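Local coordinates for probable ubiquitin-conjugating enzyme E2 7 (Caenorhabditis elegans, PDB 1PZV), which probably accepts activated ubiquitin from the E1 enzyme as a cysteine thioester and catalyses its covalent attachment to other proteins, at residues K151-V154 with A155-V158; R144-Y147 with A148-K151. All blocks are in the same frame, centred on the assembly; numbering follows the deposited sequence.

Contact 1 (K151-V154 with A155-V158); sequences KKKV and AQCV
Two bends in the side chain of Lys153, at chi2 (-63°) and chi4 (-68°), fold it along the helix until its ammonium group meets the amide of Gln156, one turn further on. Gln156 answers with a straight chain: its CG lies beside the backbone N, chi1 -65°, and the carbons beyond are extended. The two side chains therefore run side by side and point the same way. Lys153 NZ gives a weak hydrogen bond to Gln156 OE1 at 2.9 Å, while the lysine methylenes lie along the amide. A long, weak ion pair with Glu149 also draws on Lys153 NZ, so the ammonium stands between a carboxylate and an amide oxygen.

Backbone bonds set this spacing. Ala155 N reaches Lys151 O at 3.0 Å. Cys157 N bonds to Lys153 O at 3.1 Å, and Val158 N in the same way to Val154 O. The bond from Gln156 N to Lys152 O is weak at 3.4 Å, and Gln156 CG packs against the same carbonyl oxygen.

A different face of the helix carries the apolar part. Val154 CG1 and Val158 CG2 are 4.3 Å apart, a loose apolar contact. Val154 and Cys157 are buried: the valine rests on Leu47 and Tyr48, the cysteine on Glu75. This i to i+4 bonding, with an i to i+3 Lys-Gln pair on one face and buried residues on another, is that of an amphipathic alpha-helix, here the C-terminal helix 147-161 of the UBC fold, away from the predicted thioester cysteine.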
ATOM      1  N   LYS A 151     -19.437   1.311  -1.054  1.00 83.83           N
ATOM      2  CA  LYS A 151     -19.029   2.598  -0.504  1.00 83.02           C
ATOM      3  C   LYS A 151     -19.323   2.607   0.983  1.00 81.87           C
ATOM      4  O   LYS A 151     -18.589   3.202   1.770  1.00 81.22           O
ATOM      5  CB  LYS A 151     -19.791   3.750  -1.171  1.00 83.40           C
ATOM      6  CG  LYS A 151     -19.318   4.073  -2.583  1.00 84.04           C
ATOM      7  CD  LYS A 151     -19.865   5.409  -3.088  1.00 83.49           C
ATOM      8  CE  LYS A 151     -21.363   5.358  -3.357  1.00 84.40           C
ATOM      9  NZ  LYS A 151     -21.860   6.624  -3.980  1.00 83.99           N
ATOM     10  N   LYS A 152     -20.405   1.931   1.352  1.00 80.72           N
ATOM     11  CA  LYS A 152     -20.840   1.854   2.737  1.00 79.91           C
ATOM     12  C   LYS A 152     -19.838   1.085   3.597  1.00 78.79           C
ATOM     13  O   LYS A 152     -19.693   1.363   4.785  1.00 77.87           O
ATOM     14  CB  LYS A 152     -22.222   1.191   2.801  1.00 79.95           C
ATOM     15  CG  LYS A 152     -22.918   1.289   4.148  1.00 79.29           C
ATOM     16  CD  LYS A 152     -24.163   0.408   4.181  1.00 79.14           C
ATOM     17  CE  LYS A 152     -24.634   0.151   5.610  1.00 78.68           C
ATOM     18  NZ  LYS A 152     -25.737  -0.849   5.662  1.00 77.94           N
ATOM     19  N   LYS A 153     -19.146   0.123   2.995  1.00 78.61           N
ATOM     20  CA  LYS A 153     -18.156  -0.666   3.723  1.00 79.22           C
ATOM     21  C   LYS A 153     -16.797   0.027   3.769  1.00 78.13           C
ATOM     22  O   LYS A 153     -16.043  -0.140   4.731  1.00 77.44           O
ATOM     23  CB  LYS A 153     -18.029  -2.055   3.098  1.00 81.19           C
ATOM     24  CG  LYS A 153     -19.295  -2.870   3.259  1.00 86.53           C
ATOM     25  CD  LYS A 153     -19.578  -3.116   4.740  1.00 90.30           C
ATOM     26  CE  LYS A 153     -21.035  -3.490   5.002  1.00 91.54           C
ATOM     27  NZ  LYS A 153     -21.953  -2.340   4.728  1.00 92.13           N
ATOM     28  N   VAL A 154     -16.482   0.801   2.728  1.00 75.89           N
ATOM     29  CA  VAL A 154     -15.226   1.536   2.699  1.00 74.08           C
ATOM     30  C   VAL A 154     -15.334   2.552   3.836  1.00 73.91           C
ATOM     31  O   VAL A 154     -14.378   2.780   4.572  1.00 74.62           O
ATOM     32  CB  VAL A 154     -15.013   2.298   1.350  1.00 72.56           C
ATOM     33  CG1 VAL A 154     -13.687   3.047   1.372  1.00 70.00           C
ATOM     34  CG2 VAL A 154     -15.027   1.332   0.194  1.00 71.95           C
ATOM     35  N   ALA A 155     -16.518   3.140   3.986  1.00 73.23           N
ATOM     36  CA  ALA A 155     -16.760   4.127   5.031  1.00 72.45           C
ATOM     37  C   ALA A 155     -16.573   3.502   6.408  1.00 71.90           C
ATOM     38  O   ALA A 155     -16.109   4.154   7.348  1.00 70.00           O
ATOM     39  CB  ALA A 155     -18.162   4.692   4.896  1.00 71.44           C
ATOM     40  N   GLN A 156     -16.937   2.233   6.525  1.00 72.67           N
ATOM     41  CA  GLN A 156     -16.781   1.535   7.790  1.00 74.34           C
ATOM     42  C   GLN A 156     -15.296   1.409   8.121  1.00 72.93           C
ATOM     43  O   GLN A 156     -14.905   1.496   9.285  1.00 71.99           O
ATOM     44  CB  GLN A 156     -17.426   0.150   7.715  1.00 77.60           C
ATOM     45  CG  GLN A 156     -18.939   0.187   7.534  1.00 83.38           C
ATOM     46  CD  GLN A 156     -19.542  -1.199   7.361  1.00 86.89           C
ATOM     47  OE1 GLN A 156     -20.753  -1.345   7.146  1.00 87.63           O
ATOM     48  NE2 GLN A 156     -18.698  -2.228   7.456  1.00 88.43           N
ATOM     49  N   CYS A 157     -14.476   1.209   7.089  1.00 71.91           N
ATOM     50  CA  CYS A 157     -13.030   1.083   7.262  1.00 71.00           C
ATOM     51  C   CYS A 157     -12.388   2.449   7.555  1.00 69.25           C
ATOM     52  O   CYS A 157     -11.416   2.539   8.312  1.00 69.78           O
ATOM     53  CB  CYS A 157     -12.396   0.451   6.012  1.00 73.42           C
ATOM     54  SG  CYS A 157     -12.748  -1.330   5.766  1.00 79.10           S
ATOM     55  N   VAL A 158     -12.946   3.506   6.970  1.00 66.16           N
ATOM     56  CA  VAL A 158     -12.444   4.854   7.177  1.00 64.45           C
ATOM     57  C   VAL A 158     -12.820   5.388   8.558  1.00 67.99           C
ATOM     58  O   VAL A 158     -12.049   6.130   9.172  1.00 69.20           O
ATOM     59  CB  VAL A 158     -12.989   5.805   6.116  1.00 60.39           C
ATOM     60  CG1 VAL A 158     -12.574   7.221   6.424  1.00 58.03           C
ATOM     61  CG2 VAL A 158     -12.464   5.400   4.758  1.00 61.34           C
TER

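Contact 2 (R144-Y147 with A148-K151); sequences RENY and AEFK
Asn146 and Glu149 meet at the start of helix 147-161, where Asn146 is the N-cap. Its OD1 accepts from Glu149 N at 2.9 Å; the N-H...O angle is 157° and the C=O...N angle 176°, so the amide oxygen faces the donor nearly head-on. With CG anti to the backbone N, chi1 -164°, Asn146 swings this oxygen over the first turn. The bond satisfies an N-H that has no preceding helical carbonyl. Phe150 N also bonds Asn146 O, weakly.

Packing is close where Lys151 crosses Tyr147. Lys151 CG stands over one ring face, 4.1 Å from the centroid, as a CH-pi contact, and Lys151 CE comes within 3.5 Å of Tyr147 CE2. Lys151 N also bonds Tyr147 O at 3.3 Å. The looser part is the approach of Tyr147 CE1 to Phe150 CD2, at 4.5 Å. Asn146 and the Tyr147-Lys151 pair lie on the solvent side, whereas Phe150 is the buried residue.

On the first turns of helix 147-161, Phe150 packs back on helix 137-144 through Met142 and Gln143, and it meets the Trp77 ring and the loop residues Leu47 and Tyr48.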
ATOM      1  N   ARG A 144     -18.244  -3.474  -8.546  1.00 95.83           N
ATOM      2  CA  ARG A 144     -18.754  -3.567  -9.915  1.00 96.92           C
ATOM      3  C   ARG A 144     -20.282  -3.539 -10.043  1.00 96.92           C
ATOM      4  O   ARG A 144     -20.830  -2.783 -10.845  1.00 96.60           O
ATOM      5  CB  ARG A 144     -18.197  -4.833 -10.578  1.00 98.67           C
ATOM      6  CG  ARG A 144     -16.692  -4.785 -10.850  1.00100.84           C
ATOM      7  CD  ARG A 144     -16.399  -4.416 -12.300  1.00103.11           C
ATOM      8  NE  ARG A 144     -16.676  -5.533 -13.200  1.00106.67           N
ATOM      9  CZ  ARG A 144     -16.644  -5.464 -14.529  1.00107.40           C
ATOM     10  NH1 ARG A 144     -16.347  -4.319 -15.129  1.00107.55           N
ATOM     11  NH2 ARG A 144     -16.899  -6.546 -15.261  1.00107.52           N
ATOM     12  N   GLU A 145     -20.972  -4.363  -9.262  1.00 97.17           N
ATOM     13  CA  GLU A 145     -22.431  -4.404  -9.318  1.00 97.91           C
ATOM     14  C   GLU A 145     -23.100  -3.707  -8.129  1.00 97.07           C
ATOM     15  O   GLU A 145     -23.813  -2.714  -8.304  1.00 97.33           O
ATOM     16  CB  GLU A 145     -22.906  -5.856  -9.421  1.00 99.46           C
ATOM     17  CG  GLU A 145     -22.335  -6.774  -8.355  1.00102.06           C
ATOM     18  CD  GLU A 145     -22.401  -8.239  -8.751  1.00104.20           C
ATOM     19  OE1 GLU A 145     -21.750  -8.612  -9.758  1.00103.88           O
ATOM     20  OE2 GLU A 145     -23.101  -9.015  -8.058  1.00105.45           O
ATOM     21  N   ASN A 146     -22.865  -4.225  -6.925  1.00 95.17           N
ATOM     22  CA  ASN A 146     -23.447  -3.647  -5.719  1.00 92.95           C
ATOM     23  C   ASN A 146     -22.580  -2.501  -5.196  1.00 91.53           C
ATOM     24  O   ASN A 146     -21.982  -2.589  -4.118  1.00 91.45           O
ATOM     25  CB  ASN A 146     -23.596  -4.723  -4.643  1.00 93.12           C
ATOM     26  CG  ASN A 146     -24.534  -4.300  -3.523  1.00 94.36           C
ATOM     27  OD1 ASN A 146     -24.282  -3.322  -2.815  1.00 95.45           O
ATOM     28  ND2 ASN A 146     -25.628  -5.040  -3.361  1.00 94.69           N
ATOM     29  N   TYR A 147     -22.520  -1.424  -5.970  1.00 89.09           N
ATOM     30  CA  TYR A 147     -21.731  -0.262  -5.598  1.00 88.17           C
ATOM     31  C   TYR A 147     -22.267   0.371  -4.322  1.00 88.41           C
ATOM     32  O   TYR A 147     -21.531   0.991  -3.556  1.00 87.60           O
ATOM     33  CB  TYR A 147     -21.769   0.758  -6.729  1.00 87.54           C
ATOM     34  CG  TYR A 147     -20.781   1.883  -6.573  1.00 87.35           C
ATOM     35  CD1 TYR A 147     -19.420   1.621  -6.405  1.00 87.27           C
ATOM     36  CD2 TYR A 147     -21.195   3.211  -6.635  1.00 87.06           C
ATOM     37  CE1 TYR A 147     -18.497   2.655  -6.306  1.00 86.30           C
ATOM     38  CE2 TYR A 147     -20.281   4.252  -6.541  1.00 86.53           C
ATOM     39  CZ  TYR A 147     -18.935   3.966  -6.379  1.00 86.04           C
ATOM     40  OH  TYR A 147     -18.030   4.994  -6.317  1.00 86.26           O
ATOM     41  N   ALA A 148     -23.566   0.198  -4.107  1.00 89.34           N
ATOM     42  CA  ALA A 148     -24.257   0.742  -2.946  1.00 88.47           C
ATOM     43  C   ALA A 148     -23.614   0.358  -1.620  1.00 87.85           C
ATOM     44  O   ALA A 148     -23.142   1.214  -0.872  1.00 87.03           O
ATOM     45  CB  ALA A 148     -25.711   0.285  -2.961  1.00 88.60           C
ATOM     46  N   GLU A 149     -23.599  -0.937  -1.332  1.00 87.75           N
ATOM     47  CA  GLU A 149     -23.045  -1.420  -0.080  1.00 88.50           C
ATOM     48  C   GLU A 149     -21.531  -1.274   0.010  1.00 87.82           C
ATOM     49  O   GLU A 149     -20.980  -1.185   1.111  1.00 87.01           O
ATOM     50  CB  GLU A 149     -23.422  -2.882   0.129  1.00 89.45           C
ATOM     51  CG  GLU A 149     -23.361  -3.307   1.575  1.00 92.02           C
ATOM     52  CD  GLU A 149     -23.031  -4.773   1.724  1.00 94.04           C
ATOM     53  OE1 GLU A 149     -23.699  -5.594   1.057  1.00 94.51           O
ATOM     54  OE2 GLU A 149     -22.107  -5.101   2.508  1.00 94.10           O
ATOM     55  N   PHE A 150     -20.869  -1.254  -1.147  1.00 87.14           N
ATOM     56  CA  PHE A 150     -19.414  -1.127  -1.199  1.00 86.36           C
ATOM     57  C   PHE A 150     -18.920   0.182  -0.578  1.00 85.58           C
ATOM     58  O   PHE A 150     -18.068   0.167   0.315  1.00 85.14           O
ATOM     59  CB  PHE A 150     -18.915  -1.220  -2.644  1.00 86.30           C
ATOM     60  CG  PHE A 150     -17.414  -1.185  -2.767  1.00 86.14           C
ATOM     61  CD1 PHE A 150     -16.648  -2.307  -2.465  1.00 85.97           C
ATOM     62  CD2 PHE A 150     -16.761  -0.021  -3.168  1.00 86.20           C
ATOM     63  CE1 PHE A 150     -15.251  -2.269  -2.562  1.00 84.83           C
ATOM     64  CE2 PHE A 150     -15.366   0.023  -3.263  1.00 84.41           C
ATOM     65  CZ  PHE A 150     -14.614  -1.103  -2.962  1.00 83.50           C
ATOM     66  N   LYS A 151     -19.437   1.311  -1.054  1.00 83.83           N
ATOM     67  CA  LYS A 151     -19.029   2.598  -0.504  1.00 83.02           C
ATOM     68  C   LYS A 151     -19.323   2.607   0.983  1.00 81.87           C
ATOM     69  O   LYS A 151     -18.589   3.202   1.770  1.00 81.22           O
ATOM     70  CB  LYS A 151     -19.791   3.750  -1.171  1.00 83.40           C
ATOM     71  CG  LYS A 151     -19.318   4.073  -2.583  1.00 84.04           C
ATOM     72  CD  LYS A 151     -19.865   5.409  -3.088  1.00 83.49           C
ATOM     73  CE  LYS A 151     -21.363   5.358  -3.357  1.00 84.40           C
ATOM     74  NZ  LYS A 151     -21.860   6.624  -3.980  1.00 83.99           N
TER

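Contact 1 lies wholly within helix 147-161, whereas contact 2 spans its start and the turn before it; they share Lys151, their centres about 11 Å apart. Contact 2 is a surface contact, its centre about 22 Å from that of the chain; contact 1, at about 17 Å, is partly buried. At 144-151 an asparagine cap stands in for the missing helical carbonyl, and an aromatic ring with lysine methylenes adds dispersion. At 151-158 the peptide bonding is the i to i+4 pattern, one bond of it weak, and the side chains divide into a weak polar pair and buried aliphatic and sulfur groups. Loop residues Leu47 and Tyr48 touch buried side chains of both contacts, Phe150 and Val154.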